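Local coordinates for putative oxygenase (Streptomyces coelicolor, PDB 2OG5), which hydroxylates free L-asparagine at its beta carbon, using iron(II), 2-oxoglutarate and dioxygen, to supply (2S,3S)-3-hydroxyasparagine for the calcium-dependent lipopeptide antibiotic, at residues A[225-229]-A[230-234]; A[262-266]-A[267-271]. All coordinates share one frame; numbering follows the deposited sequence.

How the interactions relate
Interactions 1 and 2 are local turns, both partly buried, but interaction 1 lies farther out, its centre about 24 Å from the centre of the chain against about 17 Å for interaction 2. They feed the two strands of one antiparallel sheet: interaction 1 leads out of helix 221-227 into strand 232-233, and interaction 2 into strand 270-271. They meet where Arg233 O receives the backbone NH of Glu270, where the hydroxyls of Thr234 and Thr269 pair, and where Phe232 packs on Thr269. In 225-234 an aromatic ring and one bent backbone bond do the work, away from the active site; in 262-271 a carboxylate and a hydroxyl organise backbone amides, with Asp265 beside the iron ligand His179.

Interaction 1. Residues A[225-229]-A[230-234]; sequences DALWA and PEFRT
Pro230 follows directly on Ala229, and its ring carbon CD packs against Ala229 CB at 3.5 Å. The proline is the centre of an inverse gamma turn, the tight three-residue bend in which the C=O of the residue before the centre receives the NH of the residue after it. Glu231 N donates that bond to Ala229 O over 2.8 Å. It is bent, with 133° at the hydrogen, and the donor stands above the carbonyl plane rather than on a lone pair, as the small ring of a gamma turn demands.

The side chain of Glu231 then runs back over Ala229. Its chain is extended beyond CG (chi2 -179°), which carries CD to 3.7 Å from Ala229 CB. The carboxylate itself is held from outside the turn: OE1 takes a hydrogen bond from Thr273 and forms a salt bridge with Arg275.

The ring of Phe232 lies against the carbonyl oxygens of Ala226 and Ala229. CG stands beside the backbone N, opposite the carbonyl carbon (chi1 -51°), which presents the ring edge to both. Ala226 O sits in the ring plane, 3.2 Å from CE2, while also accepting the NH of Ala229; Ala229 O is 3.5 Å from the same ring carbon. At the far end of the ring, Leu227 CD2 approaches CZ to 3.9 Å, the two side chains crossing obliquely. The weakly positive ring edge thus faces carbonyl oxygen, and the leucine adds an apolar neighbour.

Beyond the ring, strand 232-233 pairs antiparallel with strand 270-271 through Arg233 and Glu270. Helix 274-290 packs against the turn, with Ala279 touching Ala226 and Leu227, and Ala276 touching Phe232. Strand 253-255 adds Leu253, which meets both Leu227 and Trp228.

Interaction 2. Residues A[262-266]-A[267-271]; sequences LRVDL and AATEP
An Asx motif reverses the chain between Asp265 and Thr269, with the aspartate side chain and main chain both accepting amides from the residues that follow. Asp265 OD1 receives Ala267 N at 2.9 Å, nearly along its C-O axis, which closes the Asx turn. A second amide, Ala268 N, reaches the same oxygen at 3.2 Å from well above the carboxylate plane. What brings the carboxylate here is chi1 of -177°, which swings CG across from the backbone N and beside the carbonyl carbon, so that it folds forward over the next two peptides. Asp265 CG also lies 3.8 Å from Ala268 CB.

The main-chain oxygen completes the motif. Asp265 O accepts Thr269 N in the carbonyl plane over 2.7 Å, with 160° at the hydrogen, and a weaker bond from Ala268 N. Thr269 answers in kind: its OG1 accepts Asp265 N at 2.9 Å, and chi1 of -59° holds the hydroxyl beside its own backbone N, facing the aspartate. That hydroxyl also hydrogen-bonds Thr234 OG1. Val264 CG2 packs at 3.9 Å from Thr269 OG1, the two side chains crossing at about a right angle. One water donates to both Leu266 O and Thr269 O, bridging the turn.

The Asp265 side chain comes within about 3 Å of that of His179 at their nearest atoms, consistent with a second-shell place at the iron site, which holds sodium in this crystal. A side-chain oxygen and a main-chain oxygen of one aspartate, each accepting amides from the next few residues, define the five-residue Asx motif.

Interaction 1. Residues A[225-229]-A[230-234]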
loop_
_atom_site.group_PDB
_atom_site.type_symbol
_atom_site.label_atom_id
_atom_site.label_comp_id
_atom_site.label_asym_id
_atom_site.label_seq_id
_atom_site.Cartn_x
_atom_site.Cartn_y
_atom_site.Cartn_z
ATOM N N ASP A 225 -6.400 14.154 23.188
ATOM C CA ASP A 225 -5.449 13.998 24.291
ATOM C C ASP A 225 -5.033 12.537 24.501
ATOM O O ASP A 225 -3.850 12.246 24.694
ATOM C CB ASP A 225 -6.034 14.556 25.597
ATOM C CG ASP A 225 -6.045 16.083 25.643
ATOM O OD1 ASP A 225 -5.417 16.738 24.782
ATOM O OD2 ASP A 225 -6.688 16.625 26.568
ATOM N N ALA A 226 -5.997 11.620 24.451
ATOM C CA ALA A 226 -5.701 10.195 24.605
ATOM C C ALA A 226 -4.764 9.675 23.503
ATOM O O ALA A 226 -3.827 8.929 23.782
ATOM C CB ALA A 226 -6.998 9.374 24.636
ATOM N N LEU A 227 -4.999 10.096 22.262
ATOM C CA LEU A 227 -4.250 9.564 21.120
ATOM C C LEU A 227 -2.787 10.010 21.113
ATOM O O LEU A 227 -1.931 9.341 20.529
ATOM C CB LEU A 227 -4.938 9.933 19.797
ATOM C CG LEU A 227 -6.296 9.269 19.548
ATOM C CD1 LEU A 227 -6.998 9.896 18.341
ATOM C CD2 LEU A 227 -6.154 7.757 19.376
ATOM N N TRP A 228 -2.497 11.130 21.783
ATOM C CA TRP A 228 -1.115 11.602 21.965
ATOM C C TRP A 228 -0.376 10.936 23.134
ATOM O O TRP A 228 0.834 11.112 23.279
ATOM C CB TRP A 228 -1.084 13.130 22.166
ATOM C CG TRP A 228 -1.295 13.913 20.913
ATOM C CD1 TRP A 228 -2.416 14.587 20.555
ATOM C CD2 TRP A 228 -0.351 14.097 19.847
ATOM N NE1 TRP A 228 -2.243 15.181 19.327
ATOM C CE2 TRP A 228 -0.979 14.898 18.873
ATOM C CE3 TRP A 228 0.955 13.660 19.622
ATOM C CZ2 TRP A 228 -0.343 15.273 17.690
ATOM C CZ3 TRP A 228 1.587 14.040 18.456
ATOM C CH2 TRP A 228 0.935 14.835 17.501
ATOM N N ALA A 229 -1.097 10.183 23.960
ATOM C CA ALA A 229 -0.510 9.558 25.147
ATOM C C ALA A 229 0.037 8.171 24.804
ATOM O O ALA A 229 -0.505 7.488 23.925
ATOM C CB ALA A 229 -1.548 9.463 26.262
ATOM N N PRO A 230 1.103 7.735 25.496
ATOM C CA PRO A 230 1.690 6.423 25.239
ATOM C C PRO A 230 0.877 5.286 25.853
ATOM O O PRO A 230 1.342 4.607 26.772
ATOM C CB PRO A 230 3.074 6.537 25.888
ATOM C CG PRO A 230 2.854 7.453 27.021
ATOM C CD PRO A 230 1.842 8.461 26.547
ATOM N N GLU A 231 -0.335 5.082 25.342
ATOM C CA GLU A 231 -1.282 4.171 25.969
ATOM C C GLU A 231 -1.860 3.161 24.979
ATOM O O GLU A 231 -2.980 2.674 25.157
ATOM C CB GLU A 231 -2.374 4.991 26.656
ATOM C CG GLU A 231 -1.792 5.890 27.746
ATOM C CD GLU A 231 -2.817 6.720 28.477
ATOM O OE1 GLU A 231 -4.023 6.589 28.199
ATOM O OE2 GLU A 231 -2.396 7.507 29.350
ATOM N N PHE A 232 -1.065 2.832 23.959
ATOM C CA PHE A 232 -1.477 1.899 22.912
ATOM C C PHE A 232 -0.351 0.923 22.596
ATOM O O PHE A 232 0.793 1.324 22.377
ATOM C CB PHE A 232 -1.871 2.664 21.653
ATOM C CG PHE A 232 -2.862 3.764 21.899
ATOM C CD1 PHE A 232 -4.225 3.526 21.814
ATOM C CD2 PHE A 232 -2.425 5.039 22.243
ATOM C CE1 PHE A 232 -5.142 4.546 22.038
ATOM C CE2 PHE A 232 -3.324 6.055 22.479
ATOM C CZ PHE A 232 -4.692 5.814 22.378
ATOM N N ARG A 233 -0.684 -0.361 22.543
ATOM C CA ARG A 233 0.291 -1.412 22.287
ATOM C C ARG A 233 -0.037 -2.109 20.965
ATOM O O ARG A 233 -1.109 -2.679 20.820
ATOM C CB ARG A 233 0.237 -2.426 23.423
ATOM C CG ARG A 233 1.283 -3.526 23.352
ATOM C CD ARG A 233 1.140 -4.469 24.542
ATOM N NE ARG A 233 1.347 -3.785 25.826
ATOM C CZ ARG A 233 2.516 -3.646 26.454
ATOM N NH1 ARG A 233 3.646 -4.132 25.936
ATOM N NH2 ARG A 233 2.565 -3.002 27.618
ATOM N N THR A 234 0.892 -2.057 20.011
ATOM C CA THR A 234 0.730 -2.744 18.725
ATOM C C THR A 234 1.846 -3.775 18.574
ATOM O O THR A 234 2.926 -3.468 18.091
ATOM C CB THR A 234 0.752 -1.739 17.558
ATOM O OG1 THR A 234 -0.184 -0.687 17.819
ATOM C CG2 THR A 234 0.372 -2.417 16.230
#

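Interaction 2. Residues A[262-266]-A[267-271]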
loop_
_atom_site.group_PDB
_atom_site.type_symbol
_atom_site.label_atom_id
_atom_site.label_comp_id
_atom_site.label_asym_id
_atom_site.label_seq_id
_atom_site.Cartn_x
_atom_site.Cartn_y
_atom_site.Cartn_z
ATOM N N LEU A 262 0.228 9.239 11.902
ATOM C CA LEU A 262 -0.324 8.282 12.868
ATOM C C LEU A 262 0.173 6.862 12.659
ATOM O O LEU A 262 0.727 6.525 11.613
ATOM C CB LEU A 262 -1.850 8.325 12.896
ATOM C CG LEU A 262 -2.628 7.500 11.882
ATOM C CD1 LEU A 262 -4.112 7.596 12.238
ATOM C CD2 LEU A 262 -2.356 7.983 10.454
ATOM N N ARG A 263 -0.022 6.048 13.687
ATOM C CA ARG A 263 0.418 4.666 13.696
ATOM C C ARG A 263 -0.640 3.869 14.454
ATOM O O ARG A 263 -0.717 3.940 15.688
ATOM C CB ARG A 263 1.785 4.581 14.373
ATOM C CG ARG A 263 2.410 3.215 14.372
ATOM C CD ARG A 263 3.831 3.285 14.891
ATOM N NE ARG A 263 3.886 3.207 16.337
ATOM C CZ ARG A 263 4.225 2.120 17.036
ATOM N NH1 ARG A 263 4.521 0.966 16.443
ATOM N NH2 ARG A 263 4.257 2.185 18.355
ATOM N N VAL A 264 -1.488 3.151 13.721
ATOM C CA VAL A 264 -2.571 2.403 14.344
ATOM C C VAL A 264 -3.020 1.242 13.465
ATOM O O VAL A 264 -2.938 1.307 12.240
ATOM C CB VAL A 264 -3.784 3.330 14.662
ATOM C CG1 VAL A 264 -4.523 3.746 13.391
ATOM C CG2 VAL A 264 -4.744 2.675 15.674
ATOM N N ASP A 265 -3.474 0.176 14.116
ATOM C CA ASP A 265 -4.119 -0.939 13.426
ATOM C C ASP A 265 -5.325 -1.289 14.271
ATOM O O ASP A 265 -5.161 -1.730 15.401
ATOM C CB ASP A 265 -3.146 -2.114 13.314
ATOM C CG ASP A 265 -3.719 -3.289 12.552
ATOM O OD1 ASP A 265 -4.921 -3.563 12.688
ATOM O OD2 ASP A 265 -2.949 -3.945 11.819
ATOM N N LEU A 266 -6.531 -1.045 13.760
ATOM C CA LEU A 266 -7.728 -1.220 14.593
ATOM C C LEU A 266 -7.987 -2.686 14.951
ATOM O O LEU A 266 -8.748 -2.961 15.877
ATOM C CB LEU A 266 -8.952 -0.537 13.976
ATOM C CG LEU A 266 -8.906 0.995 14.099
ATOM C CD1 LEU A 266 -9.990 1.621 13.262
ATOM C CD2 LEU A 266 -9.043 1.446 15.541
ATOM N N ALA A 267 -7.320 -3.613 14.265
ATOM C CA ALA A 267 -7.387 -5.038 14.603
ATOM C C ALA A 267 -6.340 -5.448 15.633
ATOM O O ALA A 267 -6.630 -6.262 16.508
ATOM C CB ALA A 267 -7.241 -5.894 13.351
ATOM N N ALA A 268 -5.138 -4.883 15.541
ATOM C CA ALA A 268 -4.000 -5.324 16.346
ATOM C C ALA A 268 -3.700 -4.395 17.531
ATOM O O ALA A 268 -3.279 -4.864 18.593
ATOM C CB ALA A 268 -2.772 -5.473 15.469
ATOM N N THR A 269 -3.925 -3.093 17.369
ATOM C CA THR A 269 -3.584 -2.129 18.423
ATOM C C THR A 269 -4.491 -2.318 19.644
ATOM O O THR A 269 -5.715 -2.299 19.529
ATOM C CB THR A 269 -3.675 -0.671 17.927
ATOM O OG1 THR A 269 -2.780 -0.483 16.820
ATOM C CG2 THR A 269 -3.309 0.314 19.050
ATOM N N GLU A 270 -3.869 -2.506 20.804
ATOM C CA GLU A 270 -4.578 -2.743 22.059
ATOM C C GLU A 270 -4.459 -1.510 22.951
ATOM O O GLU A 270 -3.349 -1.035 23.197
ATOM C CB GLU A 270 -3.949 -3.930 22.791
ATOM C CG GLU A 270 -4.166 -5.282 22.120
ATOM C CD GLU A 270 -5.590 -5.798 22.240
ATOM O OE1 GLU A 270 -6.306 -5.391 23.184
ATOM O OE2 GLU A 270 -5.996 -6.622 21.390
ATOM N N PRO A 271 -5.599 -0.995 23.446
ATOM C CA PRO A 271 -5.551 0.119 24.387
ATOM C C PRO A 271 -5.108 -0.367 25.762
ATOM O O PRO A 271 -5.535 -1.441 26.192
ATOM C CB PRO A 271 -7.004 0.595 24.434
ATOM C CG PRO A 271 -7.801 -0.615 24.138
ATOM C CD PRO A 271 -6.985 -1.422 23.169
HETATM O O HOH W 1 -8.119 -1.638 18.261
#